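Local atomic coordinates of glucose-6-phosphate isomerase (Plasmodium falciparum, PDB entry 3QKI), a protein that probably catalyses the reversible conversion of alpha-D-glucose 6-phosphate into beta-D-fructose 6-phosphate, an early step of glycolysis. Residues E354-L359 with L530-S535; K62-D67 with H341-H346; M397-K402 with S535-E540; E83-V88 with L360-F365. One frame throughout, in Å; residues are numbered along the deposited sequence. Where two conformers were deposited one is given.

In the fold
Three of the four contacts are buried; contact 2 is partly open to solvent. Contacts 2 and 3 both touch the second subunit, contacts 1 and 4 do not. Helix 523-543 serves contacts 1 and 3, which share Ser-535, while helix 356-371 serves contacts 1 and 4. Contact 2 brings in helix 330-349 and a strand of the mixed sheet; Ser-531 and Asp-344 bond it to contact 1. Chemistry follows place: contacts 1 and 4 are apolar, contact 2 pairs an apolar touch with a loose charge attraction, and contact 3, which holds a substrate-binding glutamate, includes a cross-segment hydrogen bond. Ser-364 of contact 4 bonds to Arg-536 and Glu-540 of contact 3.

Contact 1. Residues E354-L359 with L530-S535; sequences ENIPVL and LSLYES
The CA atoms of Pro-357 and Leu-532 are 5.6 Å apart, a close approach made where the first turn of helix 356-371 meets helix 523-543. The proline ring does most of the filling. Its CB presses on CB of Ser-535 at 3.5 Å, tighter than two carbons usually come, and its CG lies 4.0 Å from CD1 of Leu-532. That CD1 methyl also meets CG2 of Ile-356 at 3.6 Å, so one leucine branch serves both residues; it reaches them because the Leu-532 side chain leaves its helix with CG anti to the backbone N (chi1 172°). No hydrogen bond crosses the gap. Ser-535 turns its hydroxyl back on its own helix, where OG donates to Ser-531 O at 2.7 Å from the face of that carbonyl opposite to the one Ser-535 N uses, and so presents carbon to the proline. Asn-355, the N-cap of helix 356-371, weakly accepts Val-358 N on OD1. A helix N-terminus thus packs on the flank of helix 523-543 beside the mixed sheet of the alpha/beta phosphoglucose isomerase fold. Helix 330-349 touches both partners, His-346 on Pro-357 and Phe-347 on Ser-535, while Ile-356 reaches strand 58-61, outermost in that sheet within this chain.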
loop_
_atom_site.group_PDB
_atom_site.type_symbol
_atom_site.label_atom_id
_atom_site.label_comp_id
_atom_site.label_asym_id
_atom_site.label_seq_id
_atom_site.Cartn_x
_atom_site.Cartn_y
_atom_site.Cartn_z
ATOM N N GLU A 354 12.237 15.896 25.631
ATOM C CA GLU A 354 11.279 16.807 25.024
ATOM C C GLU A 354 11.415 16.821 23.492
ATOM O O GLU A 354 10.783 17.640 22.815
ATOM C CB GLU A 354 11.438 18.232 25.607
ATOM C CG GLU A 354 11.240 18.346 27.115
ATOM C CD GLU A 354 9.941 17.816 27.706
ATOM O OE1 GLU A 354 8.863 18.032 27.103
ATOM O OE2 GLU A 354 10.005 17.193 28.792
ATOM N N ASN A 355 12.217 15.897 22.958
ATOM C CA ASN A 355 12.523 15.807 21.538
ATOM C C ASN A 355 11.571 14.803 20.851
ATOM O O ASN A 355 11.713 13.580 20.996
ATOM C CB ASN A 355 13.997 15.434 21.389
ATOM C CG ASN A 355 14.543 15.629 20.009
ATOM O OD1 ASN A 355 13.945 15.201 19.005
ATOM N ND2 ASN A 355 15.727 16.235 19.935
ATOM N N ILE A 356 10.581 15.333 20.138
ATOM C CA ILE A 356 9.516 14.557 19.481
ATOM C C ILE A 356 10.024 13.433 18.535
ATOM O O ILE A 356 9.691 12.272 18.787
ATOM C CB ILE A 356 8.410 15.481 18.898
ATOM C CG1 ILE A 356 7.616 16.120 20.034
ATOM C CG2 ILE A 356 7.464 14.718 17.941
ATOM C CD1 ILE A 356 6.834 17.359 19.657
ATOM N N PRO A 357 10.880 13.700 17.524
ATOM C CA PRO A 357 11.377 12.581 16.681
ATOM C C PRO A 357 12.202 11.556 17.467
ATOM O O PRO A 357 12.174 10.368 17.150
ATOM C CB PRO A 357 12.257 13.277 15.641
ATOM C CG PRO A 357 11.922 14.728 15.715
ATOM C CD PRO A 357 11.402 15.008 17.057
ATOM N N VAL A 358 12.966 12.017 18.488
ATOM C CA VAL A 358 13.766 11.109 19.302
ATOM C C VAL A 358 12.854 10.169 20.110
ATOM O O VAL A 358 13.081 8.948 20.106
ATOM C CB VAL A 358 14.804 11.859 20.183
ATOM C CG1 VAL A 358 15.381 10.931 21.264
ATOM C CG2 VAL A 358 15.926 12.435 19.313
ATOM N N LEU A 359 11.825 10.732 20.772
ATOM C CA LEU A 359 10.868 9.943 21.565
ATOM C C LEU A 359 10.097 8.955 20.681
ATOM O O LEU A 359 9.820 7.841 21.111
ATOM C CB LEU A 359 9.899 10.868 22.311
ATOM C CG LEU A 359 10.528 11.722 23.445
ATOM C CD1 LEU A 359 9.522 12.744 23.970
ATOM C CD2 LEU A 359 11.047 10.835 24.563
ATOM N N LEU A 530 6.946 15.663 7.206
ATOM C CA LEU A 530 8.060 15.049 6.487
ATOM C C LEU A 530 9.313 15.006 7.348
ATOM O O LEU A 530 9.917 13.940 7.495
ATOM C CB LEU A 530 8.384 15.780 5.162
ATOM C CG LEU A 530 9.668 15.297 4.469
ATOM C CD1 LEU A 530 9.489 13.922 3.865
ATOM C CD2 LEU A 530 10.203 16.308 3.527
ATOM N N SER A 531 9.691 16.156 7.929
ATOM C CA SER A 531 10.909 16.241 8.729
ATOM C C SER A 531 10.811 15.375 9.982
ATOM O O SER A 531 11.802 14.785 10.374
ATOM C CB SER A 531 11.258 17.689 9.056
ATOM O OG SER A 531 12.303 17.740 10.019
ATOM N N LEU A 532 9.623 15.275 10.582
ATOM C CA LEU A 532 9.389 14.462 11.764
ATOM C C LEU A 532 9.813 13.007 11.487
ATOM O O LEU A 532 10.530 12.427 12.294
ATOM C CB LEU A 532 7.898 14.546 12.189
ATOM C CG LEU A 532 7.434 13.596 13.303
ATOM C CD1 LEU A 532 8.223 13.814 14.563
ATOM C CD2 LEU A 532 5.931 13.740 13.567
ATOM N N TYR A 533 9.395 12.438 10.344
ATOM C CA TYR A 533 9.733 11.066 9.970
ATOM C C TYR A 533 11.182 10.922 9.497
ATOM O O TYR A 533 11.840 9.941 9.874
ATOM C CB TYR A 533 8.708 10.471 8.973
ATOM C CG TYR A 533 7.495 9.938 9.698
ATOM C CD1 TYR A 533 6.491 10.797 10.148
ATOM C CD2 TYR A 533 7.402 8.589 10.041
ATOM C CE1 TYR A 533 5.414 10.325 10.904
ATOM C CE2 TYR A 533 6.325 8.106 10.794
ATOM C CZ TYR A 533 5.326 8.975 11.208
ATOM O OH TYR A 533 4.256 8.506 11.943
ATOM N N GLU A 534 11.705 11.914 8.740
ATOM C CA GLU A 534 13.126 11.863 8.318
ATOM C C GLU A 534 14.014 11.901 9.587
ATOM O O GLU A 534 14.937 11.097 9.718
ATOM C CB GLU A 534 13.493 13.047 7.395
ATOM C CG GLU A 534 12.902 12.989 5.990
ATOM C CD GLU A 534 13.364 14.108 5.067
ATOM O OE1 GLU A 534 13.974 15.085 5.562
ATOM O OE2 GLU A 534 13.156 13.989 3.838
ATOM N N SER A 535 13.662 12.766 10.551
ATOM C CA SER A 535 14.381 12.878 11.827
ATOM C C SER A 535 14.255 11.582 12.635
ATOM O O SER A 535 15.261 11.088 13.133
ATOM C CB SER A 535 13.868 14.061 12.635
ATOM O OG SER A 535 13.989 15.273 11.916
#

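Contact 2. Residues K62-D67 with H341-H346; sequences KNFYMD and HDMDEH
Phe-64 and Met-343 make the apolar half of this contact. The methyl CE of Met-343 arrives at the edge of the Phe-64 ring, close to its plane, 3.5 Å from CE1 and 3.6 Å from CZ of Phe-64. The thioether chain runs at about a right angle to the phenylalanine side chain, and it gets there through bends at chi2 (57°) and chi3 that fold the methyl round toward the strand. CG of Phe-64 in turn sits in the crowded position between backbone N and carbonyl carbon (chi1 87°), on the side of the strand that faces the helix. The second pair, Lys-62 and Asp-342, is looser: NZ of Lys-62 stays 4.1 Å from OD2 of Asp-342, opposite charges near each other but beyond a salt bridge. The carboxylate has a firmer partner, since its OD2 is hydrogen-bonded to Tyr-524 OH on helix 523-543. Further out, the Phe-64 ring meets that of Phe-518 on the neighbouring strand, and Ile-356 packs on it as well. Backbone bonds from Asn-63 and Tyr-65 to Asp-519 and Leu-517 tie the segment 62-67 to strand 513-518 and the residue after it, while Tyr-65 stacks on Tyr-593 of the second subunit. With no hydrogen bond between the two segments, helix 330-349 is held to the sheet here by a buried hydrophobic touch, and the exposed lysine probably contributes no more than a weak electrostatic pull on a carboxylate already hydrogen-bonded to Tyr-524.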
loop_
_atom_site.group_PDB
_atom_site.type_symbol
_atom_site.label_atom_id
_atom_site.label_comp_id
_atom_site.label_asym_id
_atom_site.label_seq_id
_atom_site.Cartn_x
_atom_site.Cartn_y
_atom_site.Cartn_z
ATOM N N LYS A 62 4.545 23.458 17.990
ATOM C CA LYS A 62 3.863 24.336 17.043
ATOM C C LYS A 62 2.348 24.015 17.000
ATOM O O LYS A 62 1.661 24.099 18.024
ATOM C CB LYS A 62 4.515 24.300 15.621
ATOM C CG LYS A 62 6.008 24.638 15.582
ATOM C CD LYS A 62 6.281 26.121 15.417
ATOM C CE LYS A 62 7.764 26.383 15.392
ATOM N NZ LYS A 62 8.058 27.840 15.499
ATOM N N ASN A 63 1.883 23.601 15.818
ATOM C CA ASN A 63 0.490 23.309 15.513
ATOM C C ASN A 63 0.097 21.822 15.655
ATOM O O ASN A 63 -0.805 21.347 14.949
ATOM C CB ASN A 63 0.143 23.893 14.130
ATOM C CG ASN A 63 1.261 23.857 13.111
ATOM O OD1 ASN A 63 1.339 22.950 12.286
ATOM N ND2 ASN A 63 2.132 24.857 13.129
ATOM N N PHE A 64 0.759 21.078 16.582
ATOM C CA PHE A 64 0.454 19.662 16.781
ATOM C C PHE A 64 0.764 19.072 18.127
ATOM O O PHE A 64 1.675 19.538 18.824
ATOM C CB PHE A 64 1.027 18.791 15.647
ATOM C CG PHE A 64 2.451 18.294 15.778
ATOM C CD1 PHE A 64 3.505 19.007 15.222
ATOM C CD2 PHE A 64 2.723 17.061 16.350
ATOM C CE1 PHE A 64 4.813 18.534 15.309
ATOM C CE2 PHE A 64 4.035 16.584 16.434
ATOM C CZ PHE A 64 5.066 17.316 15.901
ATOM N N TYR A 65 0.040 17.997 18.459
ATOM C CA TYR A 65 0.223 17.183 19.649
ATOM C C TYR A 65 0.695 15.774 19.243
ATOM O O TYR A 65 0.201 15.197 18.265
ATOM C CB TYR A 65 -1.114 17.024 20.414
ATOM C CG TYR A 65 -1.576 18.198 21.261
ATOM C CD1 TYR A 65 -2.154 17.994 22.510
ATOM C CD2 TYR A 65 -1.555 19.500 20.763
ATOM C CE1 TYR A 65 -2.633 19.061 23.273
ATOM C CE2 TYR A 65 -1.982 20.581 21.539
ATOM C CZ TYR A 65 -2.522 20.357 22.792
ATOM O OH TYR A 65 -2.995 21.417 23.532
ATOM N N MET A 66 1.649 15.228 19.986
ATOM C CA MET A 66 2.038 13.837 19.829
ATOM C C MET A 66 1.669 13.176 21.149
ATOM O O MET A 66 2.099 13.631 22.217
ATOM C CB MET A 66 3.527 13.625 19.538
ATOM C CG MET A 66 3.849 12.153 19.373
ATOM S SD MET A 66 5.535 11.744 18.926
ATOM C CE MET A 66 6.404 12.231 20.527
ATOM N N ASP A 67 0.857 12.122 21.070
ATOM C CA ASP A 67 0.397 11.389 22.233
ATOM C C ASP A 67 1.013 9.979 22.257
ATOM O O ASP A 67 0.614 9.096 21.491
ATOM C CB ASP A 67 -1.158 11.397 22.262
ATOM C CG ASP A 67 -1.817 10.650 23.403
ATOM O OD1 ASP A 67 -1.097 10.007 24.184
ATOM O OD2 ASP A 67 -3.081 10.664 23.485
ATOM N N HIS A 341 12.465 22.845 8.081
ATOM C CA HIS A 341 13.519 23.519 8.823
ATOM C C HIS A 341 13.220 23.652 10.313
ATOM O O HIS A 341 14.089 23.329 11.129
ATOM C CB HIS A 341 13.846 24.883 8.201
ATOM C CG HIS A 341 14.934 25.607 8.940
ATOM N ND1 HIS A 341 16.226 25.112 8.991
ATOM C CD2 HIS A 341 14.877 26.750 9.659
ATOM C CE1 HIS A 341 16.917 25.984 9.702
ATOM N NE2 HIS A 341 16.152 26.994 10.111
ATOM N N ASP A 342 11.993 24.086 10.676
ATOM C CA ASP A 342 11.603 24.241 12.079
ATOM C C ASP A 342 11.603 22.924 12.833
ATOM O O ASP A 342 12.041 22.886 13.983
ATOM C CB ASP A 342 10.261 24.976 12.208
ATOM C CG ASP A 342 10.363 26.457 11.891
ATOM O OD1 ASP A 342 11.506 26.979 11.832
ATOM O OD2 ASP A 342 9.309 27.092 11.702
ATOM N N MET A 343 11.183 21.830 12.178
ATOM C CA MET A 343 11.247 20.501 12.796
ATOM C C MET A 343 12.725 20.029 12.893
ATOM O O MET A 343 13.087 19.432 13.899
ATOM C CB MET A 343 10.369 19.487 12.039
ATOM C CG MET A 343 10.386 18.066 12.640
ATOM S SD MET A 343 9.888 17.959 14.386
ATOM C CE MET A 343 8.170 18.224 14.216
ATOM N N ASP A 344 13.582 20.328 11.870
ATOM C CA ASP A 344 15.010 20.003 11.910
ATOM C C ASP A 344 15.662 20.659 13.144
ATOM O O ASP A 344 16.409 19.989 13.871
ATOM C CB ASP A 344 15.756 20.493 10.660
ATOM C CG ASP A 344 15.444 19.757 9.372
ATOM O OD1 ASP A 344 14.830 18.656 9.437
ATOM O OD2 ASP A 344 15.732 20.314 8.291
ATOM N N GLU A 345 15.368 21.959 13.374
ATOM C CA GLU A 345 15.900 22.739 14.510
ATOM C C GLU A 345 15.480 22.154 15.847
ATOM O O GLU A 345 16.295 22.069 16.771
ATOM C CB GLU A 345 15.483 24.219 14.406
ATOM C CG GLU A 345 16.163 24.946 13.258
ATOM C CD GLU A 345 17.594 25.368 13.540
ATOM O OE1 GLU A 345 17.787 26.237 14.415
ATOM O OE2 GLU A 345 18.516 24.854 12.867
ATOM N N HIS A 346 14.223 21.689 15.933
ATOM C CA HIS A 346 13.689 21.033 17.122
ATOM C C HIS A 346 14.463 19.726 17.352
ATOM O O HIS A 346 14.945 19.468 18.464
ATOM C CB HIS A 346 12.178 20.730 16.942
ATOM C CG HIS A 346 11.622 19.867 18.014
ATOM N ND1 HIS A 346 11.328 20.375 19.274
ATOM C CD2 HIS A 346 11.356 18.539 18.003
ATOM C CE1 HIS A 346 10.881 19.353 19.985
ATOM N NE2 HIS A 346 10.878 18.224 19.265
#

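Contact 3. Residues M397-K402 with S535-E540; sequences MESNGK and SRIVAE
Ile-537 takes the tight side of this contact, pushing its CG2 methyl to 3.6 Å from CB of Ser-399 and equally near that residue's OG. The hydroxyl is committed elsewhere: OG of Ser-399 bonds to Leu-395 O in its own helix and to Arg-312 NE. One residue on, Asn-400 adds the hydrogen bond between the segments. Its ND2 donates to Ile-537 O at 3.3 Å with an N-H...O angle of 169°, straight though long; the oxygen lies near the amide plane, while the donor is tilted 18° from the carbonyl plane. OD1 of Asn-400 bonds to Ser-548 OG, so both ends of the amide are engaged, which would restrict its rotation. The contact slackens toward Glu-540, which offers only its CB, 3.9 Å from Asn-400 ND2. The carboxylate points to other work: OE1 takes Arg-536 NE in a salt bridge of 3.1 Å, and OE2 bonds to Ser-364 OG. Past the helix end, Gly-401 centres an inverse gamma turn and gives its O to Gln-433 of the second subunit, while Lys-402 NZ swings back to Ser-399 O at 2.8 Å and is salt-bridged to Asp-550. Glu-398 binds beta-D-fructose 6-phosphate in this enzyme, though none is bound in this chain, and shares Arg-312 with Ser-399; the contact therefore borders the substrate site of a phosphoglucose isomerase, close to the dimer interface.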
loop_
_atom_site.group_PDB
_atom_site.type_symbol
_atom_site.label_atom_id
_atom_site.label_comp_id
_atom_site.label_asym_id
_atom_site.label_seq_id
_atom_site.Cartn_x
_atom_site.Cartn_y
_atom_site.Cartn_z
ATOM N N MET A 397 12.369 1.546 5.614
ATOM C CA MET A 397 12.873 0.239 5.236
ATOM C C MET A 397 14.193 0.225 4.501
ATOM O O MET A 397 15.021 -0.649 4.763
ATOM C CB MET A 397 11.794 -0.582 4.527
ATOM C CG MET A 397 10.593 -0.836 5.431
ATOM S SD MET A 397 9.179 -1.593 4.660
ATOM C CE MET A 397 9.739 -3.301 4.450
ATOM N N GLU A 398 14.397 1.165 3.582
ATOM C CA GLU A 398 15.657 1.219 2.848
ATOM C C GLU A 398 16.760 1.809 3.714
ATOM O O GLU A 398 17.919 1.440 3.568
ATOM C CB GLU A 398 15.472 1.921 1.497
ATOM C CG GLU A 398 16.668 1.782 0.577
ATOM C CD GLU A 398 16.494 2.481 -0.749
ATOM O OE1 GLU A 398 16.487 3.733 -0.767
ATOM O OE2 GLU A 398 16.353 1.776 -1.774
ATOM N N SER A 399 16.416 2.691 4.655
ATOM C CA SER A 399 17.447 3.265 5.514
ATOM C C SER A 399 17.845 2.249 6.563
ATOM O O SER A 399 19.015 2.004 6.762
ATOM C CB SER A 399 16.944 4.518 6.250
ATOM O OG SER A 399 16.625 5.619 5.417
ATOM N N ASN A 400 16.855 1.667 7.252
ATOM C CA ASN A 400 17.109 0.847 8.419
ATOM C C ASN A 400 16.989 -0.677 8.296
ATOM O O ASN A 400 17.178 -1.363 9.295
ATOM C CB ASN A 400 16.376 1.445 9.645
ATOM C CG ASN A 400 16.844 2.826 10.044
ATOM O OD1 ASN A 400 17.836 3.375 9.530
ATOM N ND2 ASN A 400 16.122 3.449 10.940
ATOM N N GLY A 401 16.705 -1.182 7.100
ATOM C CA GLY A 401 16.599 -2.622 6.822
ATOM C C GLY A 401 17.990 -3.150 6.519
ATOM O O GLY A 401 18.350 -3.387 5.367
ATOM N N LYS A 402 18.817 -3.224 7.560
ATOM C CA LYS A 402 20.250 -3.576 7.488
ATOM C C LYS A 402 20.564 -4.728 8.441
ATOM O O LYS A 402 19.767 -5.024 9.327
ATOM C CB LYS A 402 21.106 -2.331 7.868
ATOM C CG LYS A 402 20.833 -1.075 7.038
ATOM C CD LYS A 402 21.405 -1.178 5.609
ATOM C CE LYS A 402 20.793 -0.172 4.641
ATOM N NZ LYS A 402 21.052 1.242 5.014
ATOM N N SER A 535 13.662 12.766 10.551
ATOM C CA SER A 535 14.381 12.878 11.827
ATOM C C SER A 535 14.255 11.582 12.635
ATOM O O SER A 535 15.261 11.088 13.133
ATOM C CB SER A 535 13.868 14.061 12.635
ATOM O OG SER A 535 13.989 15.273 11.916
ATOM N N ARG A 536 13.033 11.011 12.734
ATOM C CA ARG A 536 12.787 9.765 13.455
ATOM C C ARG A 536 13.649 8.640 12.917
ATOM O O ARG A 536 14.244 7.919 13.710
ATOM C CB ARG A 536 11.277 9.393 13.405
ATOM C CG ARG A 536 10.895 8.077 14.087
ATOM C CD ARG A 536 10.772 6.972 13.054
ATOM N NE ARG A 536 10.175 5.735 13.571
ATOM C CZ ARG A 536 8.865 5.505 13.637
ATOM N NH1 ARG A 536 8.000 6.441 13.273
ATOM N NH2 ARG A 536 8.414 4.343 14.083
ATOM N N ILE A 537 13.726 8.491 11.567
ATOM C CA ILE A 537 14.536 7.446 10.928
ATOM C C ILE A 537 16.036 7.614 11.187
ATOM O O ILE A 537 16.716 6.633 11.509
ATOM C CB ILE A 537 14.136 7.240 9.446
ATOM C CG1 ILE A 537 12.766 6.500 9.365
ATOM C CG2 ILE A 537 15.199 6.531 8.631
ATOM C CD1 ILE A 537 12.608 5.166 10.287
ATOM N N VAL A 538 16.531 8.854 11.112
ATOM C CA VAL A 538 17.926 9.167 11.393
ATOM C C VAL A 538 18.244 8.809 12.877
ATOM O O VAL A 538 19.235 8.130 13.131
ATOM C CB VAL A 538 18.265 10.640 11.038
ATOM C CG1 VAL A 538 19.572 11.089 11.686
ATOM C CG2 VAL A 538 18.302 10.842 9.528
ATOM N N ALA A 539 17.371 9.202 13.823
ATOM C CA ALA A 539 17.552 8.908 15.250
ATOM C C ALA A 539 17.529 7.406 15.477
ATOM O O ALA A 539 18.368 6.892 16.213
ATOM C CB ALA A 539 16.465 9.578 16.083
ATOM N N GLU A 540 16.602 6.696 14.812
ATOM C CA GLU A 540 16.459 5.273 14.980
ATOM C C GLU A 540 17.658 4.457 14.472
ATOM O O GLU A 540 18.018 3.454 15.099
ATOM C CB GLU A 540 15.113 4.776 14.432
ATOM C CG GLU A 540 14.671 3.492 15.100
ATOM C CD GLU A 540 13.242 3.073 14.844
ATOM O OE1 GLU A 540 12.487 3.833 14.190
ATOM O OE2 GLU A 540 12.868 1.978 15.323
#

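Contact 4. Residues E83-V88 with L360-F365; sequences EYAEEV and LALTSF
The rings of Tyr-84 and Phe-365 lie nearly parallel, their planes 15° apart, but they are slid so far that they barely overlap, with centroids separated by 4.8 Å. Over one face of the tyrosine, toward its rim, sits CE2 of Phe-365, 3.6 Å from Tyr-84 CE1, and CZ of Phe-365 approaches OH of Tyr-84 at 3.5 Å. In both residues CG is anti to the backbone N (chi1 176° for Tyr-84, 173° for Phe-365), which carries each ring across to the other helix. The Phe-365 ring also stacks with His-369, one turn further along. The phenol is not bonded to Phe-365; its OH is hydrogen-bonded to Leu-543 O at the end of helix 523-543, which holds the ring at its outer end. Here helix 75-87 meets helix 356-371, the latter leading into strand 375-380, one of the parallel strands of the mixed sheet, as in an alpha/beta sugar isomerase (SIS) domain of the phosphoglucose isomerase family. Beside the rings, Ala-85 and Leu-362 complete the seam, CB of Ala-85 resting 4.1 Å from CD2 of Leu-362, close to where the backbones come nearest, with CA of Ala-85 7.7 Å from CA of Leu-362. Helix 27-39 closes over the aromatic pair, its Tyr-29 touching both Tyr-84 and Phe-365, and Leu-362 packs on Leu-543 as well.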
loop_
_atom_site.group_PDB
_atom_site.type_symbol
_atom_site.label_atom_id
_atom_site.label_comp_id
_atom_site.label_asym_id
_atom_site.label_seq_id
_atom_site.Cartn_x
_atom_site.Cartn_y
_atom_site.Cartn_z
ATOM N N GLU A 83 17.971 7.372 28.808
ATOM C CA GLU A 83 19.314 7.013 29.269
ATOM C C GLU A 83 20.011 6.165 28.210
ATOM O O GLU A 83 21.214 6.312 28.031
ATOM C CB GLU A 83 19.286 6.275 30.604
ATOM C CG GLU A 83 19.017 7.200 31.778
ATOM C CD GLU A 83 18.927 6.471 33.102
ATOM O OE1 GLU A 83 19.642 5.456 33.270
ATOM O OE2 GLU A 83 18.142 6.911 33.970
ATOM N N TYR A 84 19.255 5.298 27.506
ATOM C CA TYR A 84 19.796 4.514 26.393
ATOM C C TYR A 84 20.250 5.447 25.235
ATOM O O TYR A 84 21.349 5.274 24.727
ATOM C CB TYR A 84 18.795 3.447 25.913
ATOM C CG TYR A 84 19.324 2.704 24.711
ATOM C CD1 TYR A 84 18.984 3.099 23.418
ATOM C CD2 TYR A 84 20.234 1.660 24.858
ATOM C CE1 TYR A 84 19.507 2.449 22.305
ATOM C CE2 TYR A 84 20.783 1.022 23.749
ATOM C CZ TYR A 84 20.410 1.414 22.475
ATOM O OH TYR A 84 20.890 0.758 21.382
ATOM N N ALA A 85 19.427 6.441 24.848
ATOM C CA ALA A 85 19.788 7.428 23.815
ATOM C C ALA A 85 21.094 8.159 24.207
ATOM O O ALA A 85 21.973 8.349 23.356
ATOM C CB ALA A 85 18.669 8.435 23.634
ATOM N N GLU A 86 21.250 8.499 25.493
ATOM C CA GLU A 86 22.478 9.146 26.021
ATOM C C GLU A 86 23.690 8.182 25.939
ATOM O O GLU A 86 24.767 8.574 25.495
ATOM C CB GLU A 86 22.258 9.574 27.481
ATOM C CG GLU A 86 21.406 10.818 27.604
ATOM C CD GLU A 86 20.832 11.139 28.971
ATOM O OE1 GLU A 86 21.027 10.345 29.920
ATOM O OE2 GLU A 86 20.156 12.187 29.082
ATOM N N GLU A 87 23.490 6.915 26.328
ATOM C CA GLU A 87 24.532 5.897 26.286
ATOM C C GLU A 87 25.055 5.595 24.863
ATOM O O GLU A 87 26.243 5.313 24.707
ATOM C CB GLU A 87 24.088 4.637 27.016
ATOM C CG GLU A 87 25.269 3.870 27.575
ATOM C CD GLU A 87 24.984 2.628 28.392
ATOM O OE1 GLU A 87 23.888 2.521 28.985
ATOM O OE2 GLU A 87 25.901 1.785 28.494
ATOM N N VAL A 88 24.192 5.669 23.835
ATOM C CA VAL A 88 24.631 5.484 22.437
ATOM C C VAL A 88 25.123 6.804 21.811
ATOM O O VAL A 88 25.493 6.822 20.632
ATOM C CB VAL A 88 23.595 4.797 21.507
ATOM C CG1 VAL A 88 23.323 3.380 21.929
ATOM C CG2 VAL A 88 22.305 5.599 21.392
ATOM N N LEU A 360 9.805 9.347 19.432
ATOM C CA LEU A 360 9.121 8.478 18.464
ATOM C C LEU A 360 10.048 7.329 18.047
ATOM O O LEU A 360 9.637 6.179 18.021
ATOM C CB LEU A 360 8.648 9.308 17.258
ATOM C CG LEU A 360 7.681 8.622 16.283
ATOM C CD1 LEU A 360 6.411 8.129 17.008
ATOM C CD2 LEU A 360 7.245 9.582 15.191
ATOM N N ALA A 361 11.327 7.626 17.795
ATOM C CA ALA A 361 12.348 6.609 17.465
ATOM C C ALA A 361 12.579 5.668 18.653
ATOM O O ALA A 361 12.662 4.457 18.459
ATOM C CB ALA A 361 13.679 7.306 17.072
ATOM N N LEU A 362 12.647 6.211 19.892
ATOM C CA LEU A 362 12.832 5.386 21.106
ATOM C C LEU A 362 11.673 4.422 21.312
ATOM O O LEU A 362 11.893 3.276 21.678
ATOM C CB LEU A 362 13.034 6.251 22.358
ATOM C CG LEU A 362 14.393 6.975 22.492
ATOM C CD1 LEU A 362 14.326 8.021 23.594
ATOM C CD2 LEU A 362 15.488 6.011 22.794
ATOM N N THR A 363 10.435 4.893 21.036
ATOM C CA THR A 363 9.208 4.101 21.146
ATOM C C THR A 363 9.261 2.942 20.149
ATOM O O THR A 363 8.991 1.804 20.522
ATOM C CB THR A 363 7.999 5.008 20.925
ATOM O OG1 THR A 363 7.973 6.005 21.953
ATOM C CG2 THR A 363 6.699 4.259 20.912
ATOM N N SER A 364 9.610 3.239 18.888
ATOM C CA SER A 364 9.723 2.256 17.812
ATOM C C SER A 364 10.771 1.180 18.172
ATOM O O SER A 364 10.508 -0.013 18.010
ATOM C CB SER A 364 10.104 2.970 16.526
ATOM O OG SER A 364 10.240 2.088 15.421
ATOM N N PHE A 365 11.947 1.612 18.651
ATOM C CA PHE A 365 13.062 0.769 19.080
ATOM C C PHE A 365 12.620 -0.145 20.225
ATOM O O PHE A 365 12.899 -1.339 20.201
ATOM C CB PHE A 365 14.246 1.671 19.509
ATOM C CG PHE A 365 15.410 0.943 20.140
ATOM C CD1 PHE A 365 16.309 0.224 19.360
ATOM C CD2 PHE A 365 15.611 0.983 21.519
ATOM C CE1 PHE A 365 17.392 -0.444 19.949
ATOM C CE2 PHE A 365 16.671 0.292 22.109
ATOM C CZ PHE A 365 17.556 -0.419 21.321
#